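Local coordinates for DBF2 kinase activator protein MOB1 (Saccharomyces cerevisiae, PDB 2HJN) that activates the mitotic exit kinase DBF2 by binding it, allowing its phosphorylation by the upstream kinase CDC15 in late anaphase, at residues 119-124 and 132-137; 173-178 and 220-225; 91-96 and 198-203; 77-82 and 209-214. All blocks are in the same frame, centred on the assembly; numbering follows the deposited sequence.

Overall arrangement
Contacts 3 and 4 join two long helices of the MOB1 fold, contact 2 joins a third to a loop, and contact 1 lays a loop on helix 132-147. Contacts 3 and 4 lie about 18 Å apart, centre to centre, on one antiparallel pair, helices 75-97 and 198-214. Contact 2, about 14 Å from contact 4 between centres, joins helix 165-187 to the loop after helix 198-214. Contacts 1 and 2 touch directly: Trp119 CH2 lies 3.8 Å from NH1 of Arg176, whose NE makes a weak bond to the sulfate. Contacts 1 and 3 also touch: Tyr94 OH meets Val136 CG2 at 3.6 Å; the side chain of Tyr135 is about 9 Å from the zinc ion.

Contact 1 (119-124 and 132-137); sequences WAFQKG and APKYVE
With CG opposite the backbone N in both residues, Trp119 (chi1 -169°) and Tyr135 (chi1 -176°) send their rings into the gap between the loop after strand 115-117 and the first turns of helix 132-147. The indole turns the edge of its six-membered ring toward the phenol face. This is a T-shaped (edge-to-face) pair, with the centroids of the Trp119 six-membered ring and the Tyr135 ring 5.8 Å apart and the planes at 73°. Nearer the backbone, Trp119 CB lies 4.3 Å from Tyr135 CD2, so an aliphatic carbon joins the aromatic meeting.

Phe121 makes the second touch. Its CE2 comes within 4.3 Å of Lys134 CE, a methylene next to the charged end, which suits an exposed place where a lysine can offer carbon to a ring and still carry its ammonium group. Phe121 also packs on its own loop: Trp119 CD1 sits 3.9 Å above one face of the Phe121 ring, toward its rim.

Helix 165-187 flanks both aromatic partners, Arg176 touching Trp119 and Arg179 touching Tyr135. One turn back from Tyr135, the small Ala132 lies against the zinc ligands Cys101, Cys106 and His183. No hydrogen bond crosses between the two segments, so this contact probably rests on dispersion and the electrostatics of an aromatic edge facing a ring, with a small share from Lys134 CE.

Contact 2 (173-178 and 220-225); sequences ILRRLF and PADFGP. With SO4 (sulfate ion), chain C.
The ring of Phe178 has the backbone carbonyl of Asp222 over one face, with Asp222 O 3.7 Å from Phe178 CD2. Phe223 O approaches this ring obliquely, and the Phe223 ring is set at 36° to it; Phe178 CE1 comes 3.3 Å from Phe223 CD2. A flat phenylalanine suits this place, filling the space beside a 3-10 turn and touching both backbone and side chain.

At the edge of the Arg175 guanidinium, near its plane, sits the sulfate. NH2 bonds to sulfate O1, at a doubtfully short length, while NE makes only weak bonds. Arg176 NE adds a weak bond to O4 and Arg179 another hydrogen bond, so three arginines gather round the anion. The ion probably came from the crystallisation liquor, but the site is consistent with the basic pocket that binds phosphorylated peptides in relatives.

Arg175 CD passes 3.8 Å from Asp222 OD1, but the charged groups do not meet directly: Asp222 OD2 is held by Arg219 N and by water 2, which accepts weakly from Arg175 NH1. Water 1 bridges the backbones, donating to Arg175 O at 2.8 Å and to Asp222 O at 2.9 Å.

Here helix 165-187 meets the loop between helices 198-214 and 227-233; Arg176 makes a cation-pi contact with Trp142 of helix 132-147, Leu177 packs on Ile90 of helix 75-97, and Pro225 rests on Tyr115 and Tyr117 of strand 115-117.

Contact 3 (91-96 and 198-203); sequences NMLYGS and QTVLNT
Two antiparallel helices of the MOB1 bundle, 75-97 and 198-214, meet here through Met92, Leu93, Val200 and Leu201, at the interface with the second subunit of the homodimer. The axes of their short segments run at 144° and approach to 11.1 Å, a wide spacing that long and branched apolar side chains fill. Leu93 points into the gap and divides its two methyls: CD1 meets Leu201 CD1 at 3.9 Å, while CD2 lies 4.0 Å from Leu201 CA and 4.1 Å from Val200 CG1. An alanine in place of Leu93 would lose both methyls and is likely to open a gap over Leu201 and beside Val200.

Met92, modelled as selenomethionine, bends at chi2 (-82°) and again at chi3 (-68°), which brings its terminal CE to 3.7 Å from Val200 CG1. Both residues also face the partner: Met92 packs on Ser96 of the second subunit, and Val200 on Val200 of that subunit. Leu201 lies instead against Tyr185, Phe189 and Ile192 of its own chain.

Within helix 198-214, Thr199 O accepts from Thr203 N and, at 2.8 Å, from Thr203 OG1, the two donors arriving from opposite faces of the carbonyl plane.

Contact 4 (77-82 and 209-214); sequences EWLAVH and CLFAQE
Phe211 leaves segment 209-214 of helix 198-214 with chi1 at -164°, which carries its ring from CB straight across to segment 77-82 of helix 75-97. Partway along, CD1 passes 4.1 Å from His82 CG. CE1 goes deeper, 3.4 Å from that same His82 CG and 3.6 Å from Trp78 NE1. On the other edge of the ring CE2 meets the methyl Leu79 CD2, and at the tip CZ lies 3.6 Å from Leu79 CD2 and 3.5 Å from His82 CB.

His82 thus meets the ring twice. Its imidazole forms an offset stack with Phe211, planes 29° apart and ring centroids 4.6 Å apart, and its CB sits over the Phe211 face in a CH-pi contact. Trp78, His82 and Phe211 make an aromatic cluster between two antiparallel helices of the MOB1 bundle, whose segment axes lie 12.2 Å apart at 159°. Large flat residues suit so wide a separation. An alanine at His82 would keep CB but lose the imidazole, and would probably leave a gap against the Phe211 face and beside Trp78.

The indole is turned obliquely to Phe211, and one of its faces takes His82 NE2 3.3 Å above the plane. Its N-H is engaged outside the pair, since Trp78 NE1 hydrogen-bonds to Val67 O. Two more rings join the cluster: Phe86 of helix 75-97 meets Phe211 edge-to-face, and Phe215, just after helix 198-214, also meets it.

Contact 1 (119-124 and 132-137)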
loop_
_atom_site.group_PDB
_atom_site.type_symbol
_atom_site.label_atom_id
_atom_site.label_comp_id
_atom_site.label_asym_id
_atom_site.label_seq_id
_atom_site.Cartn_x
_atom_site.Cartn_y
_atom_site.Cartn_z
ATOM N N TRP A 119 21.204 -4.305 14.536
ATOM C CA TRP A 119 21.777 -3.349 13.543
ATOM C C TRP A 119 23.082 -2.751 14.052
ATOM O O TRP A 119 23.139 -2.263 15.172
ATOM C CB TRP A 119 20.795 -2.182 13.238
ATOM C CG TRP A 119 21.182 -1.299 12.044
ATOM C CD1 TRP A 119 21.668 -0.011 12.076
ATOM C CD2 TRP A 119 21.163 -1.680 10.669
ATOM N NE1 TRP A 119 21.910 0.425 10.803
ATOM C CE2 TRP A 119 21.628 -0.585 9.922
ATOM C CE3 TRP A 119 20.781 -2.859 9.992
ATOM C CZ2 TRP A 119 21.724 -0.618 8.531
ATOM C CZ3 TRP A 119 20.884 -2.902 8.604
ATOM C CH2 TRP A 119 21.350 -1.787 7.887
ATOM N N ALA A 120 24.113 -2.785 13.206
ATOM C CA ALA A 120 25.340 -2.012 13.455
ATOM C C ALA A 120 25.247 -0.639 12.810
ATOM O O ALA A 120 25.089 -0.502 11.576
ATOM C CB ALA A 120 26.538 -2.732 12.959
ATOM N N PHE A 121 25.329 0.377 13.666
ATOM C CA PHE A 121 25.150 1.760 13.265
ATOM C C PHE A 121 26.399 2.316 12.562
ATOM O O PHE A 121 26.277 3.080 11.616
ATOM C CB PHE A 121 24.799 2.624 14.493
ATOM C CG PHE A 121 23.357 2.561 14.868
ATOM C CD1 PHE A 121 22.937 1.773 15.933
ATOM C CD2 PHE A 121 22.414 3.223 14.120
ATOM C CE1 PHE A 121 21.595 1.689 16.255
ATOM C CE2 PHE A 121 21.061 3.137 14.432
ATOM C CZ PHE A 121 20.657 2.374 15.501
ATOM N N GLN A 122 27.581 1.921 13.044
ATOM C CA GLN A 122 28.868 2.227 12.405
ATOM C C GLN A 122 29.487 0.945 11.827
ATOM O O GLN A 122 29.577 -0.054 12.525
ATOM C CB GLN A 122 29.802 2.855 13.426
ATOM N N LYS A 123 29.910 0.952 10.564
ATOM C CA LYS A 123 30.397 -0.308 9.936
ATOM C C LYS A 123 31.649 -0.898 10.634
ATOM O O LYS A 123 32.553 -0.157 11.019
ATOM C CB LYS A 123 30.609 -0.151 8.425
ATOM C CG LYS A 123 30.602 -1.474 7.654
ATOM C CD LYS A 123 31.103 -1.310 6.215
ATOM C CE LYS A 123 32.631 -1.437 6.121
ATOM N NZ LYS A 123 33.126 -2.840 6.372
ATOM N N GLY A 124 31.665 -2.223 10.817
ATOM C CA GLY A 124 32.688 -2.911 11.628
ATOM C C GLY A 124 32.499 -2.936 13.145
ATOM O O GLY A 124 33.345 -3.477 13.864
ATOM N N ALA A 132 11.565 -1.993 16.158
ATOM C CA ALA A 132 11.380 -2.499 14.771
ATOM C C ALA A 132 11.381 -1.328 13.776
ATOM O O ALA A 132 12.030 -1.386 12.755
ATOM C CB ALA A 132 10.074 -3.299 14.638
ATOM N N PRO A 133 10.627 -0.254 14.054
ATOM C CA PRO A 133 10.643 0.817 13.008
ATOM C C PRO A 133 11.997 1.540 12.824
ATOM O O PRO A 133 12.305 2.001 11.726
ATOM C CB PRO A 133 9.560 1.764 13.492
ATOM C CG PRO A 133 9.590 1.575 15.040
ATOM C CD PRO A 133 9.757 0.101 15.186
ATOM N N LYS A 134 12.816 1.641 13.890
ATOM C CA LYS A 134 14.166 2.160 13.750
ATOM C C LYS A 134 15.026 1.257 12.887
ATOM O O LYS A 134 15.735 1.753 12.029
ATOM C CB LYS A 134 14.851 2.372 15.126
ATOM C CG LYS A 134 16.281 2.960 15.030
ATOM C CD LYS A 134 16.123 4.475 14.766
ATOM C CE LYS A 134 17.391 5.240 14.933
ATOM N NZ LYS A 134 17.017 6.682 14.980
ATOM N N TYR A 135 14.965 -0.051 13.150
ATOM C CA TYR A 135 15.613 -1.084 12.368
ATOM C C TYR A 135 15.248 -0.974 10.859
ATOM O O TYR A 135 16.122 -0.883 9.988
ATOM C CB TYR A 135 15.208 -2.479 12.889
ATOM C CG TYR A 135 15.962 -3.576 12.149
ATOM C CD1 TYR A 135 15.587 -3.924 10.851
ATOM C CD2 TYR A 135 17.078 -4.196 12.693
ATOM C CE1 TYR A 135 16.242 -4.872 10.140
ATOM C CE2 TYR A 135 17.762 -5.181 11.973
ATOM C CZ TYR A 135 17.329 -5.492 10.682
ATOM O OH TYR A 135 17.949 -6.436 9.889
ATOM N N VAL A 136 13.944 -0.949 10.593
ATOM C CA VAL A 136 13.429 -0.960 9.214
ATOM C C VAL A 136 13.846 0.310 8.462
ATOM O O VAL A 136 14.409 0.244 7.357
ATOM C CB VAL A 136 11.890 -1.218 9.183
ATOM C CG1 VAL A 136 11.326 -1.159 7.702
ATOM C CG2 VAL A 136 11.608 -2.580 9.774
ATOM N N GLU A 137 13.693 1.447 9.131
ATOM C CA GLU A 137 14.169 2.707 8.612
ATOM C C GLU A 137 15.636 2.680 8.209
ATOM O O GLU A 137 15.968 3.041 7.079
ATOM C CB GLU A 137 13.870 3.847 9.622
ATOM C CG GLU A 137 14.333 5.239 9.194
ATOM C CD GLU A 137 13.469 5.880 8.121
ATOM O OE1 GLU A 137 12.261 5.656 8.157
ATOM O OE2 GLU A 137 13.984 6.645 7.257
#

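Contact 2 (173-178 and 220-225)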
loop_
_atom_site.group_PDB
_atom_site.type_symbol
_atom_site.label_atom_id
_atom_site.label_comp_id
_atom_site.label_asym_id
_atom_site.label_seq_id
_atom_site.Cartn_x
_atom_site.Cartn_y
_atom_site.Cartn_z
ATOM N N ILE A 173 22.014 -7.714 0.670
ATOM C CA ILE A 173 20.758 -6.990 0.519
ATOM C C ILE A 173 19.523 -7.911 0.631
ATOM O O ILE A 173 18.585 -7.583 1.357
ATOM C CB ILE A 173 20.684 -6.173 -0.832
ATOM C CG1 ILE A 173 21.682 -4.995 -0.837
ATOM C CG2 ILE A 173 19.273 -5.560 -1.003
ATOM C CD1 ILE A 173 21.888 -4.402 -2.320
ATOM N N LEU A 174 19.512 -9.031 -0.099
ATOM C CA LEU A 174 18.428 -10.038 0.006
ATOM C C LEU A 174 18.287 -10.616 1.415
ATOM O O LEU A 174 17.161 -10.698 1.935
ATOM C CB LEU A 174 18.585 -11.161 -1.055
ATOM C CG LEU A 174 18.046 -10.929 -2.473
ATOM C CD1 LEU A 174 17.821 -9.495 -2.895
ATOM C CD2 LEU A 174 18.749 -11.703 -3.573
ATOM N N ARG A 175 19.419 -10.957 2.071
ATOM C CA ARG A 175 19.377 -11.473 3.450
ATOM C C ARG A 175 18.692 -10.475 4.420
ATOM O O ARG A 175 17.848 -10.837 5.267
ATOM C CB ARG A 175 20.798 -11.793 3.964
ATOM C CG ARG A 175 21.380 -13.107 3.564
ATOM C CD ARG A 175 22.677 -13.431 4.420
ATOM N NE ARG A 175 23.656 -12.332 4.599
ATOM C CZ ARG A 175 24.747 -12.144 3.843
ATOM N NH1 ARG A 175 25.015 -12.934 2.801
ATOM N NH2 ARG A 175 25.568 -11.151 4.112
ATOM N N ARG A 176 19.060 -9.204 4.304
ATOM C CA ARG A 176 18.410 -8.148 5.117
ATOM C C ARG A 176 16.919 -7.869 4.792
ATOM O O ARG A 176 16.077 -7.757 5.709
ATOM C CB ARG A 176 19.274 -6.896 5.058
ATOM C CG ARG A 176 20.692 -7.203 5.619
ATOM C CD ARG A 176 21.631 -6.002 5.542
ATOM N NE ARG A 176 23.021 -6.376 5.753
ATOM C CZ ARG A 176 24.002 -5.507 6.004
ATOM N NH1 ARG A 176 23.749 -4.189 6.095
ATOM N NH2 ARG A 176 25.248 -5.954 6.146
ATOM N N LEU A 177 16.567 -7.762 3.505
ATOM C CA LEU A 177 15.170 -7.528 3.141
ATOM C C LEU A 177 14.258 -8.648 3.657
ATOM O O LEU A 177 13.126 -8.384 4.083
ATOM C CB LEU A 177 15.044 -7.354 1.617
ATOM C CG LEU A 177 15.657 -6.072 1.016
ATOM C CD1 LEU A 177 15.490 -6.018 -0.531
ATOM C CD2 LEU A 177 15.130 -4.779 1.664
ATOM N N PHE A 178 14.752 -9.890 3.654
ATOM C CA PHE A 178 13.981 -11.027 4.244
ATOM C C PHE A 178 13.544 -10.778 5.670
ATOM O O PHE A 178 12.415 -11.068 5.976
ATOM C CB PHE A 178 14.711 -12.399 4.148
ATOM C CG PHE A 178 13.834 -13.593 4.568
ATOM C CD1 PHE A 178 13.216 -14.403 3.609
ATOM C CD2 PHE A 178 13.668 -13.907 5.924
ATOM C CE1 PHE A 178 12.410 -15.476 3.987
ATOM C CE2 PHE A 178 12.820 -14.979 6.332
ATOM C CZ PHE A 178 12.202 -15.750 5.362
ATOM N N PRO A 220 17.989 -22.267 3.060
ATOM C CA PRO A 220 16.989 -22.621 4.068
ATOM C C PRO A 220 17.187 -21.986 5.456
ATOM O O PRO A 220 16.233 -21.426 6.012
ATOM C CB PRO A 220 17.054 -24.164 4.090
ATOM C CG PRO A 220 17.327 -24.487 2.672
ATOM C CD PRO A 220 18.332 -23.437 2.215
ATOM N N ALA A 221 18.406 -22.023 5.983
ATOM C CA ALA A 221 18.785 -21.247 7.199
ATOM C C ALA A 221 18.542 -19.705 7.188
ATOM O O ALA A 221 18.353 -19.104 8.250
ATOM C CB ALA A 221 20.263 -21.507 7.535
ATOM N N ASP A 222 18.616 -19.063 6.020
ATOM C CA ASP A 222 18.347 -17.609 5.922
ATOM C C ASP A 222 16.891 -17.239 6.157
ATOM O O ASP A 222 16.581 -16.073 6.444
ATOM C CB ASP A 222 18.803 -17.049 4.586
ATOM C CG ASP A 222 20.309 -17.191 4.377
ATOM O OD1 ASP A 222 21.067 -16.799 5.296
ATOM O OD2 ASP A 222 20.718 -17.680 3.294
ATOM N N PHE A 223 16.015 -18.231 6.060
ATOM C CA PHE A 223 14.579 -18.064 6.286
ATOM C C PHE A 223 14.077 -18.052 7.736
ATOM O O PHE A 223 12.920 -17.746 7.964
ATOM C CB PHE A 223 13.796 -19.146 5.545
ATOM C CG PHE A 223 14.109 -19.247 4.090
ATOM C CD1 PHE A 223 14.164 -20.496 3.475
ATOM C CD2 PHE A 223 14.337 -18.111 3.324
ATOM C CE1 PHE A 223 14.441 -20.604 2.124
ATOM C CE2 PHE A 223 14.625 -18.219 1.950
ATOM C CZ PHE A 223 14.674 -19.466 1.363
ATOM N N GLY A 224 14.938 -18.401 8.682
ATOM C CA GLY A 224 14.661 -18.380 10.136
ATOM C C GLY A 224 13.315 -18.966 10.520
ATOM O O GLY A 224 13.052 -20.142 10.270
ATOM N N PRO A 225 12.412 -18.122 11.068
ATOM C CA PRO A 225 11.106 -18.615 11.498
ATOM C C PRO A 225 10.129 -18.874 10.345
ATOM O O PRO A 225 9.111 -19.556 10.565
ATOM C CB PRO A 225 10.585 -17.469 12.392
ATOM C CG PRO A 225 11.166 -16.240 11.725
ATOM C CD PRO A 225 12.560 -16.671 11.320
HETATM S S SO4 C . 24.320 -9.732 7.381
HETATM O O1 SO4 C . 24.502 -9.777 5.926
HETATM O O2 SO4 C . 23.845 -11.068 7.781
HETATM O O3 SO4 C . 25.513 -9.284 8.079
HETATM O O4 SO4 C . 23.330 -8.767 7.826
HETATM O O HOH W 1 18.051 -13.542 6.080
HETATM O O HOH W 2 22.871 -15.557 2.283
#

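Contact 3 (91-96 and 198-203)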
loop_
_atom_site.group_PDB
_atom_site.type_symbol
_atom_site.label_atom_id
_atom_site.label_comp_id
_atom_site.label_asym_id
_atom_site.label_seq_id
_atom_site.Cartn_x
_atom_site.Cartn_y
_atom_site.Cartn_z
ATOM N N ASN A 91 8.846 -1.804 0.610
ATOM C CA ASN A 91 8.498 -0.410 0.872
ATOM C C ASN A 91 6.976 -0.138 0.819
ATOM O O ASN A 91 6.432 0.502 1.748
ATOM C CB ASN A 91 9.229 0.547 -0.121
ATOM C CG ASN A 91 9.019 1.993 0.239
ATOM O OD1 ASN A 91 9.447 2.447 1.326
ATOM N ND2 ASN A 91 8.342 2.744 -0.644
HETATM N N MSE A 92 6.299 -0.629 -0.228
HETATM C CA MSE A 92 4.840 -0.452 -0.352
HETATM C C MSE A 92 4.093 -1.211 0.750
HETATM O O MSE A 92 3.160 -0.666 1.377
HETATM C CB MSE A 92 4.348 -0.847 -1.771
HETATM C CG MSE A 92 2.776 -0.822 -1.929
HETATM SE SE MSE A 92 1.936 -2.462 -1.244
HETATM C CE MSE A 92 2.680 -3.601 -2.641
ATOM N N LEU A 93 4.541 -2.427 1.048
ATOM C CA LEU A 93 3.907 -3.248 2.094
ATOM C C LEU A 93 4.143 -2.701 3.523
ATOM O O LEU A 93 3.211 -2.618 4.312
ATOM C CB LEU A 93 4.334 -4.705 1.956
ATOM C CG LEU A 93 3.762 -5.481 0.738
ATOM C CD1 LEU A 93 4.631 -6.703 0.500
ATOM C CD2 LEU A 93 2.279 -5.902 0.891
ATOM N N TYR A 94 5.364 -2.269 3.850
ATOM C CA TYR A 94 5.595 -1.625 5.190
ATOM C C TYR A 94 4.870 -0.326 5.320
ATOM O O TYR A 94 4.291 0.002 6.367
ATOM C CB TYR A 94 7.096 -1.487 5.529
ATOM C CG TYR A 94 7.405 -1.859 6.952
ATOM C CD1 TYR A 94 7.879 -3.125 7.269
ATOM C CD2 TYR A 94 7.196 -0.963 7.995
ATOM C CE1 TYR A 94 8.134 -3.489 8.586
ATOM C CE2 TYR A 94 7.475 -1.316 9.353
ATOM C CZ TYR A 94 7.937 -2.578 9.624
ATOM O OH TYR A 94 8.222 -2.945 10.909
ATOM N N GLY A 95 4.824 0.399 4.240
ATOM C CA GLY A 95 4.133 1.666 4.193
ATOM C C GLY A 95 2.667 1.532 4.481
ATOM O O GLY A 95 2.078 2.439 5.024
ATOM N N SER A 96 2.047 0.431 4.071
ATOM C CA SER A 96 0.616 0.240 4.311
ATOM C C SER A 96 0.260 0.084 5.805
ATOM O O SER A 96 -0.841 0.461 6.259
ATOM C CB SER A 96 0.076 -0.954 3.489
ATOM O OG SER A 96 0.407 -2.192 4.095
ATOM N N GLN A 198 -3.464 -9.496 1.898
ATOM C CA GLN A 198 -2.897 -10.847 2.108
ATOM C C GLN A 198 -2.341 -11.467 0.849
ATOM O O GLN A 198 -1.259 -12.075 0.888
ATOM C CB GLN A 198 -3.877 -11.824 2.820
ATOM C CG GLN A 198 -5.181 -12.034 2.071
ATOM C CD GLN A 198 -6.341 -11.240 2.596
ATOM O OE1 GLN A 198 -7.468 -11.780 2.801
ATOM N NE2 GLN A 198 -6.113 -9.977 2.821
ATOM N N THR A 199 -3.039 -11.280 -0.282
ATOM C CA THR A 199 -2.638 -11.915 -1.564
ATOM C C THR A 199 -1.440 -11.186 -2.190
ATOM O O THR A 199 -0.507 -11.830 -2.659
ATOM C CB THR A 199 -3.857 -12.078 -2.565
ATOM O OG1 THR A 199 -4.926 -12.807 -1.934
ATOM C CG2 THR A 199 -3.442 -12.860 -3.811
ATOM N N VAL A 200 -1.433 -9.850 -2.116
ATOM C CA VAL A 200 -0.291 -9.065 -2.547
ATOM C C VAL A 200 0.950 -9.422 -1.688
ATOM O O VAL A 200 2.068 -9.549 -2.229
ATOM C CB VAL A 200 -0.579 -7.540 -2.510
ATOM C CG1 VAL A 200 0.689 -6.742 -2.829
ATOM C CG2 VAL A 200 -1.625 -7.183 -3.504
ATOM N N LEU A 201 0.766 -9.576 -0.374
ATOM C CA LEU A 201 1.912 -9.904 0.511
ATOM C C LEU A 201 2.461 -11.287 0.146
ATOM O O LEU A 201 3.660 -11.450 -0.049
ATOM C CB LEU A 201 1.492 -9.895 2.008
ATOM C CG LEU A 201 2.533 -10.349 3.049
ATOM C CD1 LEU A 201 3.887 -9.636 2.914
ATOM C CD2 LEU A 201 1.939 -10.183 4.512
ATOM N N ASN A 202 1.566 -12.275 0.066
ATOM C CA ASN A 202 1.946 -13.676 -0.205
ATOM C C ASN A 202 2.544 -13.844 -1.607
ATOM O O ASN A 202 3.474 -14.640 -1.781
ATOM C CB ASN A 202 0.773 -14.661 -0.000
ATOM C CG ASN A 202 0.315 -14.784 1.451
ATOM O OD1 ASN A 202 1.003 -14.390 2.397
ATOM N ND2 ASN A 202 -0.898 -15.330 1.626
ATOM N N THR A 203 2.028 -13.089 -2.575
ATOM C CA THR A 203 2.560 -13.109 -3.954
ATOM C C THR A 203 3.962 -12.543 -4.054
ATOM O O THR A 203 4.813 -13.163 -4.675
ATOM C CB THR A 203 1.599 -12.436 -5.005
ATOM O OG1 THR A 203 0.299 -13.090 -4.967
ATOM C CG2 THR A 203 2.170 -12.545 -6.412
#

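Contact 4 (77-82 and 209-214)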
loop_
_atom_site.group_PDB
_atom_site.type_symbol
_atom_site.label_atom_id
_atom_site.label_comp_id
_atom_site.label_asym_id
_atom_site.label_seq_id
_atom_site.Cartn_x
_atom_site.Cartn_y
_atom_site.Cartn_z
ATOM N N GLU A 77 22.605 -7.692 -14.399
ATOM C CA GLU A 77 21.536 -6.755 -14.688
ATOM C C GLU A 77 20.168 -7.246 -14.219
ATOM O O GLU A 77 19.407 -6.490 -13.600
ATOM C CB GLU A 77 21.479 -6.379 -16.160
ATOM C CG GLU A 77 21.794 -4.939 -16.373
ATOM C CD GLU A 77 21.838 -4.563 -17.829
ATOM O OE1 GLU A 77 20.747 -4.396 -18.449
ATOM O OE2 GLU A 77 22.983 -4.432 -18.340
ATOM N N TRP A 78 19.880 -8.502 -14.555
ATOM C CA TRP A 78 18.675 -9.205 -14.152
ATOM C C TRP A 78 18.540 -9.191 -12.612
ATOM O O TRP A 78 17.490 -8.820 -12.070
ATOM C CB TRP A 78 18.746 -10.637 -14.711
ATOM C CG TRP A 78 17.530 -11.495 -14.494
ATOM C CD1 TRP A 78 17.434 -12.574 -13.676
ATOM C CD2 TRP A 78 16.248 -11.335 -15.113
ATOM N NE1 TRP A 78 16.172 -13.113 -13.759
ATOM C CE2 TRP A 78 15.424 -12.375 -14.632
ATOM C CE3 TRP A 78 15.726 -10.422 -16.034
ATOM C CZ2 TRP A 78 14.096 -12.525 -15.027
ATOM C CZ3 TRP A 78 14.401 -10.570 -16.444
ATOM C CH2 TRP A 78 13.602 -11.605 -15.931
ATOM N N LEU A 79 19.606 -9.549 -11.906
ATOM C CA LEU A 79 19.574 -9.513 -10.434
ATOM C C LEU A 79 19.461 -8.076 -9.841
ATOM O O LEU A 79 18.683 -7.865 -8.898
ATOM C CB LEU A 79 20.729 -10.299 -9.835
ATOM C CG LEU A 79 20.942 -11.774 -10.249
ATOM C CD1 LEU A 79 21.699 -12.559 -9.183
ATOM C CD2 LEU A 79 19.710 -12.510 -10.699
ATOM N N ALA A 80 20.166 -7.102 -10.442
ATOM C CA ALA A 80 20.034 -5.679 -10.079
ATOM C C ALA A 80 18.590 -5.144 -10.280
ATOM O O ALA A 80 18.033 -4.491 -9.393
ATOM C CB ALA A 80 21.059 -4.815 -10.845
ATOM N N VAL A 81 18.005 -5.392 -11.445
ATOM C CA VAL A 81 16.590 -5.045 -11.708
ATOM C C VAL A 81 15.653 -5.595 -10.644
ATOM O O VAL A 81 14.869 -4.837 -10.077
ATOM C CB VAL A 81 16.086 -5.468 -13.121
ATOM C CG1 VAL A 81 14.531 -5.313 -13.250
ATOM C CG2 VAL A 81 16.773 -4.611 -14.180
ATOM N N HIS A 82 15.732 -6.895 -10.368
ATOM C CA HIS A 82 14.846 -7.492 -9.390
ATOM C C HIS A 82 15.099 -7.113 -7.945
ATOM O O HIS A 82 14.165 -7.116 -7.165
ATOM C CB HIS A 82 14.773 -9.004 -9.550
ATOM C CG HIS A 82 14.139 -9.397 -10.843
ATOM N ND1 HIS A 82 12.789 -9.638 -10.966
ATOM C CD2 HIS A 82 14.655 -9.474 -12.088
ATOM C CE1 HIS A 82 12.505 -9.887 -12.230
ATOM N NE2 HIS A 82 13.621 -9.800 -12.933
ATOM N N CYS A 209 11.186 -15.491 -2.767
ATOM C CA CYS A 209 11.747 -16.792 -2.419
ATOM C C CYS A 209 12.078 -17.660 -3.634
ATOM O O CYS A 209 13.073 -18.361 -3.604
ATOM C CB CYS A 209 10.822 -17.563 -1.466
ATOM S SG CYS A 209 10.681 -16.788 0.188
ATOM N N LEU A 210 11.236 -17.659 -4.662
ATOM C CA LEU A 210 11.550 -18.384 -5.897
ATOM C C LEU A 210 12.769 -17.820 -6.619
ATOM O O LEU A 210 13.604 -18.579 -7.139
ATOM C CB LEU A 210 10.342 -18.405 -6.850
ATOM C CG LEU A 210 9.179 -19.252 -6.362
ATOM C CD1 LEU A 210 7.911 -18.919 -7.177
ATOM C CD2 LEU A 210 9.578 -20.739 -6.486
ATOM N N PHE A 211 12.878 -16.488 -6.616
ATOM C CA PHE A 211 13.988 -15.778 -7.262
ATOM C C PHE A 211 15.320 -16.116 -6.571
ATOM O O PHE A 211 16.296 -16.497 -7.232
ATOM C CB PHE A 211 13.711 -14.272 -7.299
ATOM C CG PHE A 211 14.587 -13.525 -8.249
ATOM C CD1 PHE A 211 14.164 -13.274 -9.548
ATOM C CD2 PHE A 211 15.824 -13.057 -7.844
ATOM C CE1 PHE A 211 14.963 -12.619 -10.436
ATOM C CE2 PHE A 211 16.642 -12.389 -8.743
ATOM C CZ PHE A 211 16.202 -12.173 -10.035
ATOM N N ALA A 212 15.342 -16.049 -5.239
ATOM C CA ALA A 212 16.481 -16.482 -4.459
ATOM C C ALA A 212 16.877 -17.953 -4.672
ATOM O O ALA A 212 18.070 -18.275 -4.668
ATOM C CB ALA A 212 16.239 -16.215 -2.990
ATOM N N GLN A 213 15.900 -18.846 -4.816
ATOM C CA GLN A 213 16.171 -20.278 -5.073
ATOM C C GLN A 213 16.854 -20.488 -6.470
ATOM O O GLN A 213 17.890 -21.141 -6.563
ATOM C CB GLN A 213 14.865 -21.079 -4.923
ATOM C CG GLN A 213 14.948 -22.596 -5.204
ATOM C CD GLN A 213 13.571 -23.237 -5.403
ATOM O OE1 GLN A 213 13.203 -24.148 -4.665
ATOM N NE2 GLN A 213 12.806 -22.763 -6.399
ATOM N N GLU A 214 16.279 -19.909 -7.522
ATOM C CA GLU A 214 16.788 -20.003 -8.897
ATOM C C GLU A 214 18.283 -19.669 -9.031
ATOM O O GLU A 214 18.975 -20.231 -9.898
ATOM C CB GLU A 214 15.991 -19.083 -9.820
ATOM C CG GLU A 214 16.486 -19.042 -11.286
ATOM C CD GLU A 214 16.390 -20.402 -12.009
ATOM O OE1 GLU A 214 15.436 -21.148 -11.744
ATOM O OE2 GLU A 214 17.257 -20.701 -12.860
#